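Local coordinates for CBS domain-containing predicted protein TM0935 (Thermotoga maritima, PDB 1O50) that is a tandem CBS-domain protein of uncharacterised role, probably sensing or regulating by binding an adenosine-containing ligand, as many relatives do, at residues 59-71 / 93-107. Residues are numbered along the deposited sequence; the frame is centred on the assembly and turned at random.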
loop_
_atom_site.group_PDB
_atom_site.type_symbol
_atom_site.label_atom_id
_atom_site.label_comp_id
_atom_site.label_asym_id
_atom_site.label_seq_id
_atom_site.Cartn_x
_atom_site.Cartn_y
_atom_site.Cartn_z
ATOM N N LEU A 59 18.590 2.610 -12.249
ATOM C CA LEU A 59 17.876 2.578 -10.969
ATOM C C LEU A 59 18.850 2.733 -9.778
ATOM O O LEU A 59 19.768 1.955 -9.621
ATOM C CB LEU A 59 17.110 1.267 -10.875
ATOM C CG LEU A 59 16.273 1.058 -9.627
ATOM C CD1 LEU A 59 15.088 2.024 -9.615
ATOM C CD2 LEU A 59 15.842 -0.393 -9.566
ATOM N N VAL A 60 18.637 3.752 -8.944
ATOM C CA VAL A 60 19.500 4.008 -7.794
ATOM C C VAL A 60 18.806 4.057 -6.445
ATOM O O VAL A 60 19.473 3.953 -5.438
ATOM C CB VAL A 60 20.413 5.288 -7.962
ATOM C CG1 VAL A 60 21.308 5.140 -9.175
ATOM C CG2 VAL A 60 19.607 6.549 -8.048
ATOM N N GLY A 61 17.484 4.207 -6.387
ATOM C CA GLY A 61 16.831 4.090 -5.097
ATOM C C GLY A 61 15.349 3.862 -5.236
ATOM O O GLY A 61 14.788 3.942 -6.326
ATOM N N MET A 62 14.674 3.675 -4.121
ATOM C CA MET A 62 13.230 3.559 -4.177
ATOM C C MET A 62 12.610 4.213 -2.950
ATOM O O MET A 62 13.212 4.339 -1.935
ATOM C CB MET A 62 12.828 2.061 -4.281
ATOM C CG MET A 62 13.094 1.277 -2.975
ATOM S SD MET A 62 12.521 -0.489 -2.912
ATOM C CE MET A 62 12.705 -0.896 -1.118
ATOM N N ILE A 63 11.388 4.681 -3.067
ATOM C CA ILE A 63 10.739 5.273 -1.941
ATOM C C ILE A 63 9.347 4.631 -1.895
ATOM O O ILE A 63 8.450 5.043 -2.640
ATOM C CB ILE A 63 10.637 6.798 -2.185
ATOM C CG1 ILE A 63 12.029 7.408 -2.417
ATOM C CG2 ILE A 63 9.822 7.480 -1.056
ATOM C CD1 ILE A 63 12.013 8.902 -2.921
ATOM N N PRO A 64 9.182 3.571 -1.099
ATOM C CA PRO A 64 7.839 3.070 -0.774
ATOM C C PRO A 64 6.980 4.133 -0.087
ATOM O O PRO A 64 7.440 4.929 0.751
ATOM C CB PRO A 64 8.138 1.918 0.196
ATOM C CG PRO A 64 9.420 1.499 -0.183
ATOM C CD PRO A 64 10.226 2.751 -0.447
ATOM N N VAL A 65 5.700 4.167 -0.441
ATOM C CA VAL A 65 4.838 5.169 0.137
ATOM C C VAL A 65 4.818 5.070 1.666
ATOM O O VAL A 65 4.701 6.094 2.346
ATOM C CB VAL A 65 3.445 5.056 -0.414
ATOM C CG1 VAL A 65 2.455 5.910 0.424
ATOM C CG2 VAL A 65 3.464 5.488 -1.854
ATOM N N MET A 66 4.978 3.865 2.220
ATOM C CA MET A 66 4.937 3.744 3.685
ATOM C C MET A 66 6.233 4.314 4.270
ATOM O O MET A 66 6.261 4.797 5.441
ATOM C CB MET A 66 4.708 2.291 4.131
ATOM C CG MET A 66 4.912 2.048 5.650
ATOM S SD MET A 66 3.640 2.934 6.755
ATOM C CE MET A 66 2.303 1.864 6.591
ATOM N N HIS A 67 7.330 4.212 3.520
ATOM C CA HIS A 67 8.570 4.853 3.970
ATOM C C HIS A 67 8.390 6.404 4.003
ATOM O O HIS A 67 8.773 7.036 4.966
ATOM C CB HIS A 67 9.754 4.469 3.101
ATOM C CG HIS A 67 11.050 5.101 3.525
ATOM N ND1 HIS A 67 11.608 4.918 4.776
ATOM C CD2 HIS A 67 11.932 5.858 2.826
ATOM C CE1 HIS A 67 12.773 5.553 4.829
ATOM N NE2 HIS A 67 12.977 6.153 3.662
ATOM N N LEU A 68 7.750 6.972 2.983
ATOM C CA LEU A 68 7.466 8.407 2.896
ATOM C C LEU A 68 6.533 8.862 4.024
ATOM O O LEU A 68 6.703 9.948 4.606
ATOM C CB LEU A 68 6.843 8.734 1.526
ATOM C CG LEU A 68 6.599 10.201 1.172
ATOM C CD1 LEU A 68 7.814 11.088 1.471
ATOM C CD2 LEU A 68 6.175 10.339 -0.310
ATOM N N LEU A 69 5.581 7.999 4.373
ATOM C CA LEU A 69 4.655 8.263 5.466
ATOM C C LEU A 69 5.444 8.306 6.787
ATOM O O LEU A 69 5.242 9.198 7.606
ATOM C CB LEU A 69 3.576 7.174 5.497
ATOM C CG LEU A 69 2.381 7.400 6.407
ATOM C CD1 LEU A 69 1.550 8.587 5.867
ATOM C CD2 LEU A 69 1.508 6.141 6.583
ATOM N N LYS A 70 6.383 7.385 6.962
ATOM C CA LYS A 70 7.174 7.308 8.168
ATOM C C LYS A 70 8.109 8.536 8.292
ATOM O O LYS A 70 8.213 9.154 9.345
ATOM C CB LYS A 70 7.967 5.984 8.235
ATOM C CG LYS A 70 7.111 4.777 8.581
ATOM C CD LYS A 70 7.915 3.493 8.477
ATOM C CE LYS A 70 7.045 2.252 8.702
ATOM N NZ LYS A 70 7.843 0.955 8.506
ATOM N N VAL A 71 8.784 8.854 7.198
ATOM C CA VAL A 71 9.646 10.026 7.095
ATOM C C VAL A 71 8.827 11.281 7.470
ATOM O O VAL A 71 9.318 12.182 8.153
ATOM C CB VAL A 71 10.216 10.110 5.636
ATOM C CG1 VAL A 71 10.671 11.505 5.310
ATOM C CG2 VAL A 71 11.334 9.107 5.457
ATOM N N LEU A 93 15.474 16.192 7.807
ATOM C CA LEU A 93 15.447 16.571 6.412
ATOM C C LEU A 93 16.016 17.988 6.263
ATOM O O LEU A 93 15.690 18.875 7.048
ATOM C CB LEU A 93 14.033 16.497 5.867
ATOM C CG LEU A 93 13.400 15.106 5.888
ATOM C CD1 LEU A 93 11.975 15.233 5.424
ATOM C CD2 LEU A 93 14.185 14.140 5.003
ATOM N N ILE A 94 16.874 18.171 5.257
ATOM C CA ILE A 94 17.490 19.465 4.951
ATOM C C ILE A 94 17.084 19.959 3.535
ATOM O O ILE A 94 16.400 20.978 3.391
ATOM C CB ILE A 94 19.044 19.340 5.105
ATOM C CG1 ILE A 94 19.416 18.757 6.483
ATOM C CG2 ILE A 94 19.744 20.664 4.885
ATOM C CD1 ILE A 94 19.310 19.722 7.637
ATOM N N ALA A 95 17.500 19.236 2.500
ATOM C CA ALA A 95 17.105 19.530 1.104
ATOM C C ALA A 95 15.633 19.176 0.831
ATOM O O ALA A 95 14.960 19.797 -0.028
ATOM C CB ALA A 95 18.047 18.785 0.135
ATOM N N LYS A 96 15.096 18.241 1.631
ATOM C CA LYS A 96 13.793 17.638 1.407
ATOM C C LYS A 96 13.655 17.145 -0.047
ATOM O O LYS A 96 12.834 17.611 -0.818
ATOM C CB LYS A 96 12.695 18.624 1.823
ATOM C CG LYS A 96 12.786 19.008 3.331
ATOM C CD LYS A 96 12.447 20.482 3.571
ATOM C CE LYS A 96 12.788 20.853 4.999
ATOM N NZ LYS A 96 12.401 22.265 5.347
ATOM N N ASN A 97 14.503 16.213 -0.427
ATOM C CA ASN A 97 14.431 15.651 -1.766
ATOM C C ASN A 97 14.509 14.107 -1.752
ATOM O O ASN A 97 14.694 13.491 -0.696
ATOM C CB ASN A 97 15.447 16.314 -2.711
ATOM C CG ASN A 97 16.927 16.063 -2.320
ATOM O OD1 ASN A 97 17.292 15.039 -1.760
ATOM N ND2 ASN A 97 17.771 16.991 -2.692
ATOM N N ALA A 98 14.336 13.506 -2.921
ATOM C CA ALA A 98 14.424 12.066 -3.062
ATOM C C ALA A 98 15.712 11.463 -2.513
ATOM O O ALA A 98 15.667 10.428 -1.844
ATOM C CB ALA A 98 14.304 11.707 -4.540
ATOM N N SER A 99 16.867 12.060 -2.771
ATOM C CA SER A 99 18.126 11.407 -2.334
ATOM C C SER A 99 18.324 11.278 -0.815
ATOM O O SER A 99 19.135 10.459 -0.347
ATOM C CB SER A 99 19.362 12.056 -2.975
ATOM O OG SER A 99 19.507 13.383 -2.572
ATOM N N GLU A 100 17.640 12.121 -0.052
ATOM C CA GLU A 100 17.717 12.089 1.406
ATOM C C GLU A 100 16.910 10.965 2.004
ATOM O O GLU A 100 17.202 10.526 3.143
ATOM C CB GLU A 100 17.163 13.395 1.995
ATOM C CG GLU A 100 18.051 14.603 1.823
ATOM C CD GLU A 100 17.557 15.864 2.544
ATOM O OE1 GLU A 100 16.315 16.129 2.628
ATOM O OE2 GLU A 100 18.453 16.642 2.952
ATOM N N ILE A 101 15.838 10.575 1.309
ATOM C CA ILE A 101 14.963 9.476 1.752
ATOM C C ILE A 101 14.992 8.131 0.970
ATOM O O ILE A 101 14.392 7.171 1.438
ATOM C CB ILE A 101 13.505 9.973 1.893
ATOM C CG1 ILE A 101 12.902 10.447 0.591
ATOM C CG2 ILE A 101 13.483 11.102 2.879
ATOM C CD1 ILE A 101 11.355 10.568 0.647
ATOM N N MET A 102 15.659 8.052 -0.184
ATOM C CA MET A 102 15.598 6.849 -1.007
ATOM C C MET A 102 16.274 5.689 -0.299
ATOM O O MET A 102 17.178 5.898 0.473
ATOM C CB MET A 102 16.200 7.091 -2.381
ATOM C CG MET A 102 17.668 7.387 -2.451
ATOM S SD MET A 102 18.121 7.805 -4.139
ATOM C CE MET A 102 19.859 7.480 -4.077
ATOM N N LEU A 103 15.776 4.474 -0.515
ATOM C CA LEU A 103 16.367 3.252 0.047
ATOM C C LEU A 103 16.984 2.504 -1.096
ATOM O O LEU A 103 16.682 2.758 -2.261
ATOM C CB LEU A 103 15.276 2.378 0.682
ATOM C CG LEU A 103 14.455 3.019 1.797
ATOM C CD1 LEU A 103 13.132 2.258 2.019
ATOM C CD2 LEU A 103 15.202 3.101 3.060
ATOM N N ASP A 104 17.894 1.596 -0.766
ATOM C CA ASP A 104 18.512 0.758 -1.752
ATOM C C ASP A 104 17.435 0.006 -2.485
ATOM O O ASP A 104 16.573 -0.594 -1.848
ATOM C CB ASP A 104 19.431 -0.249 -1.079
ATOM C CG ASP A 104 20.642 0.399 -0.459
ATOM O OD1 ASP A 104 20.974 1.552 -0.835
ATOM O OD2 ASP A 104 21.337 -0.179 0.413
ATOM N N PRO A 105 17.494 -0.012 -3.810
ATOM C CA PRO A 105 16.429 -0.652 -4.592
ATOM C C PRO A 105 16.361 -2.191 -4.397
ATOM O O PRO A 105 17.373 -2.884 -4.317
ATOM C CB PRO A 105 16.751 -0.269 -6.056
ATOM C CG PRO A 105 18.164 0.132 -6.055
ATOM C CD PRO A 105 18.573 0.521 -4.656
ATOM N N VAL A 106 15.137 -2.677 -4.289
ATOM C CA VAL A 106 14.799 -4.090 -4.320
ATOM C C VAL A 106 14.052 -4.289 -5.648
ATOM O O VAL A 106 13.073 -3.596 -5.919
ATOM C CB VAL A 106 13.842 -4.445 -3.176
ATOM C CG1 VAL A 106 13.406 -5.927 -3.268
ATOM C CG2 VAL A 106 14.490 -4.143 -1.838
ATOM N N TYR A 107 14.532 -5.201 -6.490
ATOM C CA TYR A 107 13.959 -5.334 -7.818
ATOM C C TYR A 107 13.836 -6.798 -8.264
ATOM O O TYR A 107 14.400 -7.696 -7.638
ATOM C CB TYR A 107 14.822 -4.548 -8.801
ATOM C CG TYR A 107 16.270 -4.925 -8.765
ATOM C CD1 TYR A 107 16.735 -6.019 -9.467
ATOM C CD2 TYR A 107 17.190 -4.169 -8.030
ATOM C CE1 TYR A 107 18.085 -6.366 -9.441
ATOM C CE2 TYR A 107 18.524 -4.503 -7.980
ATOM C CZ TYR A 107 18.971 -5.600 -8.692
ATOM O OH TYR A 107 20.298 -5.934 -8.662
HETATM O O HOH W 1 19.939 4.103 -2.748
#
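Leu93 opens the contact, its CD1 lying 4.0 Å from Val71 CG1 on helix 65-77, which follows strand 58-64. Ile101, in the short helical turn at 98-101, suits its buried place because its two branches reach three neighbours: CG2 packs on Val71, while CG1, set between the backbone N and the carbonyl carbon (chi1 63°), sends CD1 between Leu68 CD1 and Ile63 CG2. Ile101 O, at the edge of the His67 ring, accepts a weak, bent hydrogen bond from His67 NE2 (2.8 Å). Unbranched Met102 stretches past Gly61, where a side chain would collide with its SD. Leu103 pairs with Met62 as a single antiparallel hydrogen-bonded bridge: Leu103 N to Met62 O is nearly straight (170°), Met62 N to Leu103 O more bent. Leu103 CD1 also makes a CH-pi contact over one His67 face, with Val71 CG2 over the other. Replacing His67 by alanine is likely to leave the Ile101 carbonyl without this donor and Leu103 CD1 without the ring it packs on. Pro105's compact apolar ring suits Leu59, CB to CD2 3.6 Å. Val106 N gives Met62 SD a weak hydrogen bond, its branched side chain packing CG2 on Met62 CE. Segment 93-107 is thus held chiefly by apolar packing, two backbone bonds fixing the register.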